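Local coordinates for protein benzoylformate Decarboxylase (PDB 4K9Q) that probably decarboxylates benzoylformate to benzaldehyde and carbon dioxide, using bound thiamine diphosphate and a magnesium ion, at residues Ala85-Thr90 with Lys120-Trp125; Met147-Gly152 with Ser177-Pro182; Ala231-Arg236 with Leu250-Gly255; Ser256-Ile261 with Ala282-Pro287. One frame throughout, in Å; residues are numbered along the deposited sequence.

In the fold
The four contacts follow one another along the chain, each closing before the next opens, so none nests in or crosses another. Contact 1 closes the loop running from the end of helix 79-88 through strand 93-98, within the first parallel sheet region. Contact 2 joins the end of helix 135-147 to the connection that leads into the central Rossmann-like domain; contacts 1 and 2 meet where Lys124 NZ reaches Pro150 O. In the central domain, contact 3 brings together the loops following strands 228-230 and 246-249. Contact 4 then sets helix 254-260, whose start belongs to contact 3, against the loop before strand 291-296, the Thr251 and Ser256 hydroxyls linking both.

Contact 1. Residues Ala85-Thr90 with Lys120-Trp125; sequences AYQNKT and KPWVKW
Tyr86 lays its ring against the backbone and indole of Trp122. Tyr86 CB lies 3.6 Å from Trp122 O, and with CG opposite the backbone N (chi1 -174°) the ring is carried to Trp122, the two side chains crossing at about a right angle. The two delta carbons then part company: Tyr86 CD2 is 3.3 Å from Trp122 O, while Tyr86 CD1 is 3.6 Å from Trp122 CE3. That second approach belongs to an offset edge-to-face pair, the indole edge directed at the phenol face with the planes at 79°. Farther out, Tyr86 CE2 comes 3.8 Å from Val123 C. At the tip, Tyr86 OH is 3.0 Å from a water that donates to Pro121 O at 2.6 Å. Gln87 adds its amide, Gln87 NE2 lying 3.7 Å from Trp122 CZ3 with amide and indole planes nearly perpendicular (86°). An alanine in place of Tyr86 is likely to leave the indole edge without its aromatic partner and the bridging water without its hydroxyl. The contact sets the end of helix 79-88, closed by a Schellman motif at Lys89, against the irregular loop between strands 93-98 and 126-127 of the N-terminal sheet; Met118 of the second subunit packs on Trp122. The segments share no direct hydrogen bond, so the join is mainly aromatic and van der Waals, with one water bridge, and Trp122 O is buried without a partner.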
# COMPACT_ATOMS: atom_id res chain seq x y z
N ALA A 85 7.82 3.39 18.12
CA ALA A 85 6.66 4.02 18.78
C ALA A 85 5.40 3.18 18.58
O ALA A 85 4.58 3.03 19.49
CB ALA A 85 6.45 5.43 18.24
N TYR A 86 5.23 2.62 17.39
CA TYR A 86 4.08 1.78 17.09
C TYR A 86 4.09 0.54 18.00
O TYR A 86 3.07 0.20 18.59
CB TYR A 86 4.11 1.36 15.61
CG TYR A 86 2.89 0.60 15.16
CD1 TYR A 86 2.85 -0.79 15.25
CD2 TYR A 86 1.79 1.28 14.62
CE1 TYR A 86 1.72 -1.50 14.81
CE2 TYR A 86 0.67 0.58 14.19
CZ TYR A 86 0.64 -0.80 14.29
OH TYR A 86 -0.46 -1.50 13.86
N GLN A 87 5.23 -0.13 18.11
CA GLN A 87 5.30 -1.34 18.93
C GLN A 87 5.24 -1.04 20.44
O GLN A 87 4.78 -1.87 21.22
CB GLN A 87 6.51 -2.21 18.54
CG GLN A 87 6.39 -2.69 17.08
CD GLN A 87 7.34 -3.80 16.72
OE1 GLN A 87 8.46 -3.87 17.21
NE2 GLN A 87 6.88 -4.70 15.83
N ASN A 88 5.66 0.17 20.82
CA ASN A 88 5.53 0.67 22.20
C ASN A 88 4.07 1.02 22.53
O ASN A 88 3.72 1.23 23.70
CB ASN A 88 6.35 1.95 22.39
CG ASN A 88 7.85 1.70 22.57
OD1 ASN A 88 8.29 0.57 22.82
ND2 ASN A 88 8.63 2.77 22.45
N LYS A 89 3.24 1.12 21.49
CA LYS A 89 1.85 1.57 21.61
C LYS A 89 1.72 2.99 22.16
O LYS A 89 0.86 3.29 22.99
CB LYS A 89 1.02 0.57 22.42
CG LYS A 89 0.79 -0.73 21.65
CD LYS A 89 -0.16 -1.69 22.35
CE LYS A 89 0.49 -2.37 23.55
NZ LYS A 89 -0.23 -3.66 23.83
N THR A 90 2.58 3.89 21.66
CA THR A 90 2.59 5.26 22.14
C THR A 90 1.75 6.12 21.21
O THR A 90 1.93 6.08 20.01
CB THR A 90 4.02 5.82 22.14
OG1 THR A 90 4.88 4.91 22.84
CG2 THR A 90 4.08 7.21 22.79
N LYS A 120 3.33 3.62 6.38
CA LYS A 120 2.80 2.26 6.46
C LYS A 120 3.97 1.26 6.43
O LYS A 120 4.93 1.44 5.67
CB LYS A 120 1.85 1.98 5.29
CG LYS A 120 0.56 2.82 5.30
CD LYS A 120 -0.30 2.48 4.08
CE LYS A 120 -1.58 3.30 4.03
NZ LYS A 120 -2.62 2.78 4.96
N PRO A 121 3.88 0.17 7.21
CA PRO A 121 2.73 -0.28 8.01
C PRO A 121 2.82 0.13 9.48
O PRO A 121 2.33 -0.61 10.34
CB PRO A 121 2.86 -1.80 7.92
CG PRO A 121 4.36 -2.01 7.94
CD PRO A 121 4.93 -0.86 7.14
N TRP A 122 3.43 1.27 9.78
CA TRP A 122 3.76 1.59 11.16
C TRP A 122 2.98 2.75 11.78
O TRP A 122 3.47 3.41 12.70
CB TRP A 122 5.26 1.79 11.30
CG TRP A 122 6.01 0.55 10.89
CD1 TRP A 122 6.78 0.38 9.78
CD2 TRP A 122 6.02 -0.70 11.59
NE1 TRP A 122 7.29 -0.90 9.75
CE2 TRP A 122 6.83 -1.59 10.85
CE3 TRP A 122 5.41 -1.16 12.76
CZ2 TRP A 122 7.07 -2.90 11.25
CZ3 TRP A 122 5.64 -2.47 13.16
CH2 TRP A 122 6.47 -3.32 12.41
N VAL A 123 1.76 2.97 11.30
CA VAL A 123 0.84 3.92 11.93
C VAL A 123 -0.57 3.34 11.96
O VAL A 123 -0.93 2.49 11.14
CB VAL A 123 0.83 5.30 11.23
CG1 VAL A 123 2.15 6.02 11.48
CG2 VAL A 123 0.58 5.15 9.73
N LYS A 124 -1.38 3.81 12.90
CA LYS A 124 -2.78 3.36 12.97
C LYS A 124 -3.63 4.01 11.88
O LYS A 124 -4.69 3.48 11.50
CB LYS A 124 -3.36 3.68 14.35
CG LYS A 124 -2.70 2.90 15.49
CD LYS A 124 -3.37 3.21 16.81
CE LYS A 124 -4.83 2.75 16.84
NZ LYS A 124 -5.42 2.91 18.19
N TRP A 125 -3.16 5.15 11.38
CA TRP A 125 -3.90 5.95 10.42
C TRP A 125 -2.91 6.93 9.80
O TRP A 125 -2.03 7.46 10.48
CB TRP A 125 -5.02 6.72 11.11
CG TRP A 125 -5.92 7.54 10.18
CD1 TRP A 125 -6.58 7.09 9.07
CD2 TRP A 125 -6.26 8.92 10.33
NE1 TRP A 125 -7.30 8.13 8.51
CE2 TRP A 125 -7.12 9.25 9.26
CE3 TRP A 125 -5.91 9.91 11.25
CZ2 TRP A 125 -7.64 10.54 9.08
CZ3 TRP A 125 -6.43 11.19 11.08
CH2 TRP A 125 -7.29 11.49 10.01
O HOH W 1 -0.07 -1.52 10.90

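Contact 2. Residues Met147-Gly152 with Ser177-Pro182; sequences MQQPQG and STRQGP
Met147 O, at the end of helix 135-147, is held by Gln151 NE2 at 2.8 Å and approached by the CA-H of Thr178, whose CA lies 3.4 Å from Met147 O. The contact ties the loop following that helix to the extended connection between the first parallel sheet and the central Rossmann-like domain, in the three-domain thiamine diphosphate enzyme fold. Gln149 makes the direct polar link: Gln180 N donates to Gln149 OE1 over 3.0 Å, nearly straight at 167°, though the donor sits 50° out of the carbonyl plane. With CG roughly opposite the backbone N (chi1 -153°) and the chain extended, the amide gets as far as Gln180; its NE2 also bonds to Asp314. Were Gln149 cut back to an alanine, Gln180 N would probably lose this acceptor and Asp314 OD1 this amide donor. Waters extend the join, one running from Gln149 NE2 to Thr178 O, another from Gln149 O to Gln180 OE1. The fourth subunit covers this region: Thr302 of that subunit bonds to Gln148 OE1, and Gly181 pairs antiparallel with one of its strands. Gln148 OE1 also takes a bond from a water 2.7 Å away, which in turn accepts from Ser177 N.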
# COMPACT_ATOMS: atom_id res chain seq x y z
N MET A 147 -5.52 7.56 20.60
CA MET A 147 -5.79 7.38 22.03
C MET A 147 -6.70 6.20 22.38
O MET A 147 -6.74 5.77 23.55
CB MET A 147 -6.33 8.68 22.62
CG MET A 147 -5.23 9.73 22.77
SD MET A 147 -4.01 9.29 24.01
CE MET A 147 -4.87 9.78 25.51
N GLN A 148 -7.43 5.68 21.40
CA GLN A 148 -8.22 4.47 21.62
C GLN A 148 -7.34 3.23 21.62
O GLN A 148 -6.35 3.14 20.90
CB GLN A 148 -9.33 4.36 20.56
CG GLN A 148 -10.28 5.53 20.64
CD GLN A 148 -11.38 5.49 19.61
OE1 GLN A 148 -12.53 5.82 19.91
NE2 GLN A 148 -11.06 5.07 18.39
N GLN A 149 -7.70 2.29 22.48
CA GLN A 149 -6.90 1.08 22.66
C GLN A 149 -7.02 0.19 21.43
O GLN A 149 -8.10 0.09 20.84
CB GLN A 149 -7.43 0.35 23.89
CG GLN A 149 -6.43 -0.52 24.60
CD GLN A 149 -6.85 -0.80 26.02
OE1 GLN A 149 -7.86 -1.46 26.26
NE2 GLN A 149 -6.08 -0.29 26.98
N PRO A 150 -5.92 -0.46 21.00
CA PRO A 150 -4.55 -0.35 21.50
C PRO A 150 -3.95 0.95 20.97
O PRO A 150 -4.00 1.21 19.76
CB PRO A 150 -3.85 -1.56 20.85
CG PRO A 150 -4.58 -1.76 19.57
CD PRO A 150 -6.02 -1.38 19.85
N GLN A 151 -3.40 1.76 21.86
CA GLN A 151 -2.90 3.07 21.46
C GLN A 151 -1.70 2.96 20.50
O GLN A 151 -1.02 1.93 20.44
CB GLN A 151 -2.57 3.92 22.68
CG GLN A 151 -3.77 4.13 23.61
CD GLN A 151 -3.46 5.04 24.78
OE1 GLN A 151 -2.33 5.07 25.28
NE2 GLN A 151 -4.46 5.80 25.23
N GLY A 152 -1.45 4.02 19.74
CA GLY A 152 -0.38 3.99 18.77
C GLY A 152 -0.32 5.25 17.93
O GLY A 152 -1.22 6.09 18.00
N SER A 177 -12.95 7.04 24.53
CA SER A 177 -12.48 6.14 25.56
C SER A 177 -11.06 5.73 25.20
O SER A 177 -10.69 5.70 24.02
CB SER A 177 -13.37 4.89 25.64
OG SER A 177 -13.37 4.17 24.42
N THR A 178 -10.27 5.40 26.22
CA THR A 178 -8.89 4.99 26.01
C THR A 178 -8.65 3.57 26.51
O THR A 178 -7.50 3.09 26.53
CB THR A 178 -7.95 5.92 26.75
OG1 THR A 178 -8.20 5.84 28.16
CG2 THR A 178 -8.16 7.36 26.27
N ARG A 179 -9.73 2.90 26.90
CA ARG A 179 -9.67 1.55 27.44
C ARG A 179 -10.89 0.78 26.99
O ARG A 179 -11.98 1.35 26.86
CB ARG A 179 -9.69 1.55 28.97
CG ARG A 179 -8.57 2.28 29.66
CD ARG A 179 -8.48 1.88 31.12
NE ARG A 179 -9.69 2.21 31.88
CZ ARG A 179 -9.81 2.02 33.19
NH1 ARG A 179 -10.93 2.34 33.83
NH2 ARG A 179 -8.78 1.52 33.88
N GLN A 180 -10.71 -0.53 26.80
CA GLN A 180 -11.83 -1.44 26.64
C GLN A 180 -11.64 -2.62 27.58
O GLN A 180 -10.51 -3.08 27.81
CB GLN A 180 -11.93 -1.95 25.21
CG GLN A 180 -12.44 -0.92 24.25
CD GLN A 180 -12.98 -1.56 23.02
OE1 GLN A 180 -12.33 -1.58 21.98
NE2 GLN A 180 -14.19 -2.11 23.12
N GLY A 181 -12.76 -3.09 28.12
CA GLY A 181 -12.75 -4.19 29.06
C GLY A 181 -12.99 -5.53 28.41
O GLY A 181 -13.19 -5.63 27.20
N PRO A 182 -12.93 -6.60 29.21
CA PRO A 182 -13.01 -7.97 28.73
C PRO A 182 -14.46 -8.42 28.57
O PRO A 182 -15.34 -7.88 29.23
CB PRO A 182 -12.38 -8.76 29.88
CG PRO A 182 -12.75 -7.98 31.10
CD PRO A 182 -12.76 -6.52 30.67
O HOH W 2 -14.29 6.19 21.99
O HOH W 3 -10.70 0.68 21.62
O HOH W 4 -10.78 2.74 23.61
O HOH W 5 -4.78 2.40 26.41

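Contact 3. Residues Ala231-Arg236 with Leu250-Gly255; sequences APFAER and LTSGIG
Phe233 sets the edge of its ring against Ser252, with Phe233 CE2 3.3 Å from Ser252 OG. CG anti to the carbonyl carbon (chi1 -77°) brings the ring edge there; Ser252 CB lies in the ring plane, 3.6 Å from Phe233 CE2, so the serine abuts the rim. Phe233 is the third residue of a type II beta turn from Ala231 to Ala234, with positive phi (54°); the closing bond, Ala234 N to Ala231 O at 3.4 Å, is weak. Pro232 lies alongside Leu250: Pro232 CD is 4.2 Å from Leu250 CB, and Pro232 CB comes 3.7 Å from Thr251 O. The contact joins the loops that leave two neighbouring strands of the Rossmann-like sheet, 228-230 and 246-249, the second loop leading straight into helix 254-260, with Gly253 at its N-cap position. Leu257 of that helix touches both Pro232 and Leu250. Phe233 also packs on Leu109 of the second subunit, and its side chain lies about 9 Å from bound thiamine diphosphate. Thr251 O is buried with no polar partner. The segments share no direct hydrogen bond; one water, accepting from Phe233 N and donating to Leu250 O at 2.8 Å, links them, so cohesion comes mainly from carbon contacts.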
# COMPACT_ATOMS: atom_id res chain seq x y z
N ALA A 231 7.47 -11.44 30.92
CA ALA A 231 7.52 -11.91 29.54
C ALA A 231 8.88 -11.56 28.92
O ALA A 231 9.53 -10.61 29.34
CB ALA A 231 6.40 -11.28 28.73
N PRO A 232 9.32 -12.35 27.91
CA PRO A 232 10.59 -12.02 27.25
C PRO A 232 10.54 -10.62 26.64
O PRO A 232 9.50 -10.22 26.09
CB PRO A 232 10.69 -13.07 26.13
CG PRO A 232 9.27 -13.52 25.90
CD PRO A 232 8.62 -13.47 27.26
N PHE A 233 11.64 -9.88 26.75
CA PHE A 233 11.70 -8.55 26.15
C PHE A 233 10.55 -7.64 26.58
O PHE A 233 9.96 -6.92 25.77
CB PHE A 233 11.80 -8.66 24.63
CG PHE A 233 13.17 -9.03 24.17
CD1 PHE A 233 14.15 -8.06 24.07
CD2 PHE A 233 13.50 -10.34 23.88
CE1 PHE A 233 15.43 -8.39 23.67
CE2 PHE A 233 14.79 -10.68 23.48
CZ PHE A 233 15.75 -9.70 23.38
N ALA A 234 10.23 -7.68 27.87
CA ALA A 234 9.25 -6.75 28.42
C ALA A 234 9.90 -5.37 28.55
O ALA A 234 10.83 -5.18 29.33
CB ALA A 234 8.74 -7.23 29.78
N GLU A 235 9.38 -4.43 27.77
CA GLU A 235 9.95 -3.10 27.63
C GLU A 235 9.85 -2.27 28.91
O GLU A 235 10.65 -1.34 29.12
CB GLU A 235 9.25 -2.37 26.48
CG GLU A 235 7.73 -2.18 26.68
CD GLU A 235 6.89 -3.28 26.05
OE1 GLU A 235 7.33 -4.46 26.00
OE2 GLU A 235 5.77 -2.97 25.62
N ARG A 236 8.87 -2.60 29.75
CA ARG A 236 8.64 -1.88 31.00
C ARG A 236 8.23 -2.85 32.09
O ARG A 236 7.43 -3.76 31.86
CB ARG A 236 7.56 -0.81 30.82
CG ARG A 236 8.02 0.32 29.93
CD ARG A 236 6.90 1.24 29.60
NE ARG A 236 6.40 1.91 30.80
CZ ARG A 236 5.44 2.81 30.77
NH1 ARG A 236 4.90 3.15 29.61
NH2 ARG A 236 5.02 3.38 31.90
N LEU A 250 11.85 -14.13 31.51
CA LEU A 250 11.97 -15.33 30.69
C LEU A 250 12.94 -15.09 29.54
O LEU A 250 13.05 -13.98 29.02
CB LEU A 250 10.61 -15.77 30.15
CG LEU A 250 9.64 -16.37 31.17
CD1 LEU A 250 8.23 -16.42 30.59
CD2 LEU A 250 10.11 -17.74 31.62
N THR A 251 13.65 -16.15 29.17
CA THR A 251 14.52 -16.10 28.00
C THR A 251 13.64 -16.07 26.76
O THR A 251 12.43 -16.30 26.85
CB THR A 251 15.46 -17.30 27.96
OG1 THR A 251 14.68 -18.51 27.91
CG2 THR A 251 16.34 -17.32 29.22
N SER A 252 14.24 -15.82 25.60
CA SER A 252 13.45 -15.49 24.42
C SER A 252 13.53 -16.50 23.27
O SER A 252 13.19 -16.17 22.13
CB SER A 252 13.82 -14.08 23.93
OG SER A 252 15.21 -13.99 23.70
N GLY A 253 13.96 -17.72 23.56
CA GLY A 253 13.87 -18.80 22.59
C GLY A 253 12.69 -19.71 22.92
O GLY A 253 12.31 -19.85 24.07
N ILE A 254 12.11 -20.34 21.90
CA ILE A 254 10.99 -21.25 22.12
C ILE A 254 11.33 -22.35 23.12
O ILE A 254 10.64 -22.52 24.12
CB ILE A 254 10.52 -21.88 20.79
CG1 ILE A 254 9.88 -20.81 19.91
CG2 ILE A 254 9.53 -23.00 21.07
CD1 ILE A 254 9.66 -21.23 18.46
N GLY A 255 12.42 -23.07 22.85
CA GLY A 255 12.82 -24.17 23.71
C GLY A 255 13.35 -23.74 25.07
O GLY A 255 13.21 -24.47 26.05
O HOH W 6 13.95 -11.90 27.45

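Contact 4. Residues Ser256-Ile261 with Ala282-Pro287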
# COMPACT_ATOMS: atom_id res chain seq x y z
N SER A 256 13.98 -22.57 25.14
CA SER A 256 14.53 -22.10 26.41
C SER A 256 13.43 -21.60 27.34
O SER A 256 13.43 -21.89 28.54
CB SER A 256 15.61 -21.03 26.21
OG SER A 256 15.08 -19.87 25.58
N LEU A 257 12.48 -20.84 26.79
CA LEU A 257 11.35 -20.37 27.60
C LEU A 257 10.56 -21.58 28.11
O LEU A 257 10.23 -21.66 29.29
CB LEU A 257 10.46 -19.42 26.78
CG LEU A 257 9.38 -18.65 27.55
CD1 LEU A 257 8.95 -17.42 26.75
CD2 LEU A 257 8.17 -19.55 27.86
N GLU A 258 10.28 -22.53 27.21
CA GLU A 258 9.58 -23.76 27.57
C GLU A 258 10.21 -24.42 28.80
O GLU A 258 9.52 -24.80 29.73
CB GLU A 258 9.59 -24.76 26.40
CG GLU A 258 8.93 -26.10 26.72
CD GLU A 258 9.47 -27.25 25.88
OE1 GLU A 258 10.23 -27.00 24.91
OE2 GLU A 258 9.14 -28.42 26.19
N LYS A 259 11.53 -24.56 28.79
CA LYS A 259 12.21 -25.24 29.89
C LYS A 259 12.04 -24.49 31.20
O LYS A 259 11.93 -25.10 32.27
CB LYS A 259 13.69 -25.44 29.56
CG LYS A 259 13.92 -26.55 28.52
CD LYS A 259 15.39 -26.70 28.17
CE LYS A 259 15.58 -27.71 27.04
NZ LYS A 259 15.03 -29.05 27.40
N GLN A 260 11.99 -23.17 31.13
CA GLN A 260 11.87 -22.36 32.33
C GLN A 260 10.52 -22.48 33.02
O GLN A 260 10.41 -22.27 34.23
CB GLN A 260 12.18 -20.89 32.05
CG GLN A 260 13.61 -20.63 31.64
CD GLN A 260 13.88 -19.16 31.42
OE1 GLN A 260 13.41 -18.58 30.43
NE2 GLN A 260 14.61 -18.54 32.34
N ILE A 261 9.48 -22.81 32.25
CA ILE A 261 8.13 -22.83 32.81
C ILE A 261 7.60 -24.25 33.03
O ILE A 261 6.43 -24.44 33.36
CB ILE A 261 7.14 -21.96 31.96
CG1 ILE A 261 7.01 -22.53 30.54
CG2 ILE A 261 7.60 -20.49 31.94
CD1 ILE A 261 5.88 -21.87 29.70
N ALA A 282 14.80 -24.32 18.88
CA ALA A 282 13.71 -25.25 18.63
C ALA A 282 13.16 -25.83 19.93
O ALA A 282 13.89 -26.06 20.89
CB ALA A 282 14.16 -26.36 17.69
N GLY A 283 11.86 -26.06 19.94
CA GLY A 283 11.22 -26.74 21.05
C GLY A 283 9.71 -26.62 20.94
O GLY A 283 9.17 -26.38 19.86
N GLN A 284 9.04 -26.79 22.08
CA GLN A 284 7.59 -26.66 22.17
C GLN A 284 7.25 -25.32 22.81
O GLN A 284 7.97 -24.85 23.68
CB GLN A 284 7.01 -27.79 23.01
CG GLN A 284 7.33 -29.19 22.49
CD GLN A 284 6.75 -30.28 23.38
OE1 GLN A 284 5.88 -31.04 22.95
NE2 GLN A 284 7.23 -30.36 24.61
N PHE A 285 6.15 -24.71 22.39
CA PHE A 285 5.79 -23.40 22.93
C PHE A 285 5.55 -23.44 24.45
O PHE A 285 5.98 -22.55 25.17
CB PHE A 285 4.56 -22.81 22.22
CG PHE A 285 4.72 -22.71 20.73
CD1 PHE A 285 5.73 -21.93 20.18
CD2 PHE A 285 3.87 -23.38 19.88
CE1 PHE A 285 5.88 -21.85 18.81
CE2 PHE A 285 4.02 -23.29 18.51
CZ PHE A 285 5.02 -22.51 17.98
N ILE A 286 4.84 -24.47 24.92
CA ILE A 286 4.62 -24.65 26.35
C ILE A 286 4.80 -26.12 26.68
O ILE A 286 4.71 -26.96 25.78
CB ILE A 286 3.21 -24.16 26.78
CG1 ILE A 286 2.12 -24.88 26.00
CG2 ILE A 286 3.08 -22.64 26.61
CD1 ILE A 286 0.72 -24.52 26.45
N PRO A 287 5.05 -26.44 27.96
CA PRO A 287 5.33 -27.83 28.33
C PRO A 287 4.21 -28.78 27.94
O PRO A 287 3.03 -28.42 28.03
CB PRO A 287 5.45 -27.76 29.86
CG PRO A 287 5.84 -26.35 30.14
CD PRO A 287 5.11 -25.53 29.11
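Glu258 of helix 254-260 meets Gln284 of the loop 282-287, and Ile261 at the helix end meets Ile286 and Pro287, so one polar and one apolar side chain carry the contact. Walking along the helix, Ser256 comes first and turns back to its own chain, Ser256 OG bonding to Thr251 OG1 and Gly253 O. Glu258 CG lies opposite the backbone N (chi1 177°) and the chain stays extended, which carries the carboxylate along the loop backbone. On the way, Glu258 CB passes 3.2 Å from Gln284 O. Glu258 OE1 accepts from Gln284 N at 3.1 Å with an N-H...O angle of 161°, and the donor comes from above the carboxylate plane, 60° out of it. Gly283 sits beside the same oxygen, its CA 4.0 Å from Glu258 OE1, and a beta carbon on it would be pressed close to that oxygen. Pro287 CG lies 4.0 Å from Glu258 O and 3.8 Å from Ile261 O. Ile261 follows with its apolar branch: Ile261 CD1 meets Pro287 CD at 3.8 Å and Ile286 CG2 at 4.2 Å, the isoleucine and proline crossing at about a right angle. Ile261 O is buried here without a polar partner. In the central domain, helix 254-260 lies on the crossover from the outermost strand 246-249 to strand 266-270, and this contact fastens it to the loop leading into strand 291-296.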